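Local coordinates for TetR family transcriptional regulator (Rhodococcus erythropolis, PDB 4ZA6), which probably acts as a DNA-binding repressor that controls transcription of qsdA, a gene for degradation of N-acyl-homoserine-lactone quorum-sensing signals, at residues I78-E90 against A168-L181. Residues are numbered along the deposited sequence; the frame is centred on the assembly and turned at random.
Sequences ILDVFGRVMRSVE and AEIETALDLIALLL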
loop_
_atom_site.group_PDB
_atom_site.type_symbol
_atom_site.label_atom_id
_atom_site.label_comp_id
_atom_site.label_asym_id
_atom_site.label_seq_id
_atom_site.Cartn_x
_atom_site.Cartn_y
_atom_site.Cartn_z
ATOM N N ILE A 78 -12.275 11.381 0.182
ATOM C CA ILE A 78 -10.853 11.058 0.081
ATOM C C ILE A 78 -10.300 10.828 1.477
ATOM O O ILE A 78 -9.591 9.853 1.698
ATOM C CB ILE A 78 -10.073 12.154 -0.695
ATOM C CG1 ILE A 78 -10.560 12.244 -2.169
ATOM C CG2 ILE A 78 -8.560 11.897 -0.625
ATOM C CD1 ILE A 78 -10.412 13.642 -2.812
ATOM N N LEU A 79 -10.691 11.693 2.440
ATOM C CA LEU A 79 -10.278 11.538 3.823
ATOM C C LEU A 79 -10.784 10.225 4.406
ATOM O O LEU A 79 -10.024 9.525 5.074
ATOM C CB LEU A 79 -10.687 12.738 4.689
ATOM C CG LEU A 79 -9.798 13.982 4.564
ATOM C CD1 LEU A 79 -10.445 15.184 5.294
ATOM C CD2 LEU A 79 -8.436 13.764 5.193
ATOM N N ASP A 80 -12.020 9.865 4.108
ATOM C CA ASP A 80 -12.589 8.609 4.585
ATOM C C ASP A 80 -11.858 7.382 4.018
ATOM O O ASP A 80 -11.588 6.441 4.763
ATOM C CB ASP A 80 -14.083 8.539 4.269
ATOM C CG ASP A 80 -14.810 7.439 5.011
ATOM O OD1 ASP A 80 -14.313 7.003 6.077
ATOM O OD2 ASP A 80 -15.902 7.080 4.587
ATOM N N VAL A 81 -11.567 7.376 2.709
ATOM C CA VAL A 81 -10.852 6.250 2.058
ATOM C C VAL A 81 -9.492 6.055 2.751
ATOM O O VAL A 81 -9.179 4.937 3.152
ATOM C CB VAL A 81 -10.667 6.483 0.533
ATOM C CG1 VAL A 81 -9.652 5.513 -0.069
ATOM C CG2 VAL A 81 -12.005 6.397 -0.206
ATOM N N PHE A 82 -8.717 7.150 2.929
ATOM C CA PHE A 82 -7.377 7.093 3.552
ATOM C C PHE A 82 -7.387 6.643 4.979
ATOM O O PHE A 82 -6.506 5.880 5.365
ATOM C CB PHE A 82 -6.611 8.421 3.397
ATOM C CG PHE A 82 -5.827 8.434 2.113
ATOM C CD1 PHE A 82 -4.514 7.970 2.076
ATOM C CD2 PHE A 82 -6.416 8.852 0.927
ATOM C CE1 PHE A 82 -3.803 7.934 0.881
ATOM C CE2 PHE A 82 -5.710 8.789 -0.277
ATOM C CZ PHE A 82 -4.407 8.337 -0.287
ATOM N N GLY A 83 -8.359 7.124 5.755
ATOM C CA GLY A 83 -8.524 6.719 7.143
ATOM C C GLY A 83 -8.782 5.225 7.230
ATOM O O GLY A 83 -8.139 4.528 8.018
ATOM N N ARG A 84 -9.698 4.715 6.368
ATOM C CA ARG A 84 -10.061 3.298 6.270
ATOM C C ARG A 84 -8.862 2.435 5.892
ATOM O O ARG A 84 -8.625 1.403 6.544
ATOM C CB ARG A 84 -11.187 3.092 5.252
ATOM C CG ARG A 84 -12.562 3.435 5.786
ATOM C CD ARG A 84 -13.618 3.341 4.704
ATOM N NE ARG A 84 -14.915 3.777 5.217
ATOM C CZ ARG A 84 -15.790 2.972 5.803
ATOM N NH1 ARG A 84 -15.517 1.681 5.953
ATOM N NH2 ARG A 84 -16.941 3.451 6.250
ATOM N N VAL A 85 -8.126 2.830 4.823
ATOM C CA VAL A 85 -6.946 2.110 4.345
ATOM C C VAL A 85 -5.899 2.057 5.490
ATOM O O VAL A 85 -5.429 0.982 5.832
ATOM C CB VAL A 85 -6.358 2.742 3.046
ATOM C CG1 VAL A 85 -4.975 2.163 2.723
ATOM C CG2 VAL A 85 -7.289 2.537 1.864
ATOM N N MET A 86 -5.578 3.205 6.104
ATOM C CA MET A 86 -4.565 3.249 7.169
ATOM C C MET A 86 -4.895 2.403 8.393
ATOM O O MET A 86 -4.014 1.720 8.917
ATOM C CB MET A 86 -4.220 4.682 7.550
ATOM C CG MET A 86 -3.490 5.397 6.453
ATOM S SD MET A 86 -2.820 6.971 7.007
ATOM C CE MET A 86 -4.278 8.037 6.859
ATOM N N ARG A 87 -6.158 2.427 8.830
ATOM C CA ARG A 87 -6.600 1.637 9.972
ATOM C C ARG A 87 -6.648 0.158 9.645
ATOM O O ARG A 87 -6.365 -0.654 10.521
ATOM C CB ARG A 87 -7.927 2.163 10.531
ATOM C CG ARG A 87 -7.741 3.499 11.223
ATOM C CD ARG A 87 -8.992 4.002 11.916
ATOM N NE ARG A 87 -9.706 4.941 11.057
ATOM C CZ ARG A 87 -9.682 6.264 11.190
ATOM N NH1 ARG A 87 -9.029 6.828 12.196
ATOM N NH2 ARG A 87 -10.342 7.030 10.338
ATOM N N SER A 88 -6.929 -0.198 8.361
ATOM C CA SER A 88 -6.943 -1.598 7.919
ATOM C C SER A 88 -5.509 -2.150 7.915
ATOM O O SER A 88 -5.267 -3.262 8.372
ATOM C CB SER A 88 -7.573 -1.724 6.536
ATOM O OG SER A 88 -7.548 -3.078 6.121
ATOM N N VAL A 89 -4.567 -1.351 7.450
ATOM C CA VAL A 89 -3.143 -1.698 7.429
ATOM C C VAL A 89 -2.619 -1.832 8.879
ATOM O O VAL A 89 -1.947 -2.809 9.187
ATOM C CB VAL A 89 -2.327 -0.689 6.608
ATOM C CG1 VAL A 89 -0.815 -0.907 6.789
ATOM C CG2 VAL A 89 -2.708 -0.756 5.136
ATOM N N GLU A 90 -2.970 -0.881 9.764
ATOM C CA GLU A 90 -2.576 -0.909 11.181
ATOM C C GLU A 90 -3.065 -2.200 11.908
ATOM O O GLU A 90 -2.330 -2.749 12.730
ATOM C CB GLU A 90 -3.081 0.373 11.885
ATOM C CG GLU A 90 -2.672 0.523 13.343
ATOM C CD GLU A 90 -3.425 1.599 14.110
ATOM O OE1 GLU A 90 -4.641 1.777 13.865
ATOM O OE2 GLU A 90 -2.799 2.253 14.974
ATOM N N ALA A 168 1.272 4.263 15.045
ATOM C CA ALA A 168 0.920 4.685 13.693
ATOM C C ALA A 168 0.276 6.049 13.873
ATOM O O ALA A 168 -0.634 6.181 14.696
ATOM C CB ALA A 168 -0.081 3.713 13.079
ATOM N N GLU A 169 0.792 7.071 13.179
ATOM C CA GLU A 169 0.281 8.441 13.311
ATOM C C GLU A 169 -0.796 8.746 12.263
ATOM O O GLU A 169 -0.592 9.574 11.369
ATOM C CB GLU A 169 1.436 9.444 13.265
ATOM C CG GLU A 169 2.458 9.194 14.361
ATOM C CD GLU A 169 3.787 9.900 14.195
ATOM O OE1 GLU A 169 4.604 9.831 15.137
ATOM O OE2 GLU A 169 4.069 10.415 13.090
ATOM N N ILE A 170 -1.944 8.062 12.380
ATOM C CA ILE A 170 -3.054 8.184 11.422
ATOM C C ILE A 170 -3.665 9.584 11.336
ATOM O O ILE A 170 -3.821 10.102 10.230
ATOM C CB ILE A 170 -4.078 7.012 11.539
ATOM C CG1 ILE A 170 -3.353 5.656 11.339
ATOM C CG2 ILE A 170 -5.265 7.171 10.541
ATOM C CD1 ILE A 170 -4.130 4.421 11.715
ATOM N N GLU A 171 -3.965 10.211 12.494
ATOM C CA GLU A 171 -4.542 11.556 12.530
ATOM C C GLU A 171 -3.652 12.599 11.926
ATOM O O GLU A 171 -4.143 13.483 11.239
ATOM C CB GLU A 171 -5.006 11.964 13.942
ATOM C CG GLU A 171 -6.244 11.198 14.389
ATOM C CD GLU A 171 -7.492 11.282 13.520
ATOM O OE1 GLU A 171 -8.252 10.291 13.507
ATOM O OE2 GLU A 171 -7.719 12.316 12.854
ATOM N N THR A 172 -2.342 12.504 12.169
ATOM C CA THR A 172 -1.369 13.431 11.578
ATOM C C THR A 172 -1.326 13.223 10.071
ATOM O O THR A 172 -1.266 14.200 9.343
ATOM C CB THR A 172 0.013 13.282 12.245
ATOM O OG1 THR A 172 -0.110 13.599 13.631
ATOM C CG2 THR A 172 1.049 14.189 11.638
ATOM N N ALA A 173 -1.410 11.981 9.599
ATOM C CA ALA A 173 -1.393 11.725 8.149
ATOM C C ALA A 173 -2.656 12.323 7.510
ATOM O O ALA A 173 -2.561 12.944 6.454
ATOM C CB ALA A 173 -1.298 10.229 7.861
ATOM N N LEU A 174 -3.817 12.210 8.192
ATOM C CA LEU A 174 -5.073 12.790 7.703
ATOM C C LEU A 174 -5.022 14.313 7.633
ATOM O O LEU A 174 -5.605 14.918 6.718
ATOM C CB LEU A 174 -6.233 12.318 8.585
ATOM C CG LEU A 174 -6.634 10.844 8.375
ATOM C CD1 LEU A 174 -7.713 10.425 9.370
ATOM C CD2 LEU A 174 -7.098 10.594 6.959
ATOM N N ASP A 175 -4.348 14.941 8.629
ATOM C CA ASP A 175 -4.186 16.396 8.691
ATOM C C ASP A 175 -3.393 16.867 7.476
ATOM O O ASP A 175 -3.732 17.895 6.883
ATOM C CB ASP A 175 -3.464 16.800 9.983
ATOM C CG ASP A 175 -4.269 16.675 11.259
ATOM O OD1 ASP A 175 -5.502 16.797 11.191
ATOM O OD2 ASP A 175 -3.648 16.527 12.343
ATOM N N LEU A 176 -2.366 16.089 7.085
ATOM C CA LEU A 176 -1.515 16.360 5.907
ATOM C C LEU A 176 -2.291 16.206 4.590
ATOM O O LEU A 176 -2.110 17.021 3.685
ATOM C CB LEU A 176 -0.273 15.471 5.918
ATOM C CG LEU A 176 0.819 15.883 6.920
ATOM C CD1 LEU A 176 1.801 14.744 7.136
ATOM C CD2 LEU A 176 1.585 17.141 6.445
ATOM N N ILE A 177 -3.179 15.192 4.500
ATOM C CA ILE A 177 -4.055 14.991 3.329
ATOM C C ILE A 177 -4.987 16.192 3.195
ATOM O O ILE A 177 -5.088 16.757 2.101
ATOM C CB ILE A 177 -4.835 13.662 3.397
ATOM C CG1 ILE A 177 -3.884 12.474 3.389
ATOM C CG2 ILE A 177 -5.865 13.558 2.256
ATOM C CD1 ILE A 177 -4.500 11.227 3.986
ATOM N N ALA A 178 -5.650 16.589 4.313
ATOM C CA ALA A 178 -6.547 17.759 4.364
ATOM C C ALA A 178 -5.815 19.009 3.851
ATOM O O ALA A 178 -6.293 19.654 2.930
ATOM C CB ALA A 178 -7.014 18.001 5.788
ATOM N N LEU A 179 -4.618 19.297 4.410
ATOM C CA LEU A 179 -3.765 20.426 4.017
ATOM C C LEU A 179 -3.407 20.368 2.549
ATOM O O LEU A 179 -3.482 21.383 1.876
ATOM C CB LEU A 179 -2.491 20.435 4.879
ATOM C CG LEU A 179 -1.444 21.493 4.583
ATOM C CD1 LEU A 179 -1.893 22.895 5.067
ATOM C CD2 LEU A 179 -0.117 21.100 5.197
ATOM N N LEU A 180 -3.063 19.182 2.029
ATOM C CA LEU A 180 -2.760 19.032 0.612
ATOM C C LEU A 180 -3.999 19.303 -0.269
ATOM O O LEU A 180 -3.866 19.857 -1.352
ATOM C CB LEU A 180 -2.203 17.636 0.319
ATOM C CG LEU A 180 -1.063 17.642 -0.683
ATOM C CD1 LEU A 180 0.267 17.546 0.006
ATOM C CD2 LEU A 180 -1.231 16.549 -1.731
ATOM N N LEU A 181 -5.192 18.945 0.215
ATOM C CA LEU A 181 -6.448 19.143 -0.516
ATOM C C LEU A 181 -7.027 20.567 -0.349
ATOM O O LEU A 181 -8.052 20.891 -0.949
ATOM C CB LEU A 181 -7.495 18.111 -0.060
ATOM C CG LEU A 181 -7.196 16.621 -0.230
ATOM C CD1 LEU A 181 -8.319 15.777 0.356
ATOM C CD2 LEU A 181 -6.903 16.243 -1.673
#
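M86 reaches across to helix 170-181 and lays its sulfur and methyl over A173, with SD 3.7 Å from A173 CB. A bend at the thioether (chi3 -82°) carries M86 CE on to L174, 3.8 Å from L174 CD2, the two side chains running past each other in opposite directions. A173 suits this place because its single methyl lets the long, flexible methionine come close to the helix. Beside M86, I170 spreads its branches: CG2 meets M86, whereas CD1 lies 3.8 Å from R87 CG and also touches the carboxylate of E90.

Toward the N-terminal end of 78-90, L79 and L174 interlock. L79 places CD2 3.4 Å from the backbone O of L174, and L174 CD2 in turn packs 3.6 Å from L79 O; the forked end of a leucine suits such packing against the opposite backbone. Nearby G83, lacking a side chain, lets the R87 guanidinium fold back beside L174. I177 continues the row; its CD1 sits 3.6 Å from F82 CB and meets the start of the ring obliquely, while CG2, set anti to the backbone N, faces L79 and I78. L181 CD1 closes the seam against I78.

R87 fits the polar margin, its aliphatic stem against I170 and its charge at the border. The I170 CG2 methyl lies over one guanidinium face, and E171 OE1 stands at the edge, near the plane. The resulting salt bridge is long, R87 NH1 to E171 OE1 being 3.8 Å; E171 OE2 pairs with R185.

The helices run nearly antiparallel at 155°, their axes 10.3 Å apart, within the all-helical TetR-like C-terminal domain. Helices 115-133 and 143-158 contribute to the same core through I78, F82 and I177. Cohesion therefore rests mainly on apolar shape matching, with the stretched ion pair probably adding only modest electrostatic attraction.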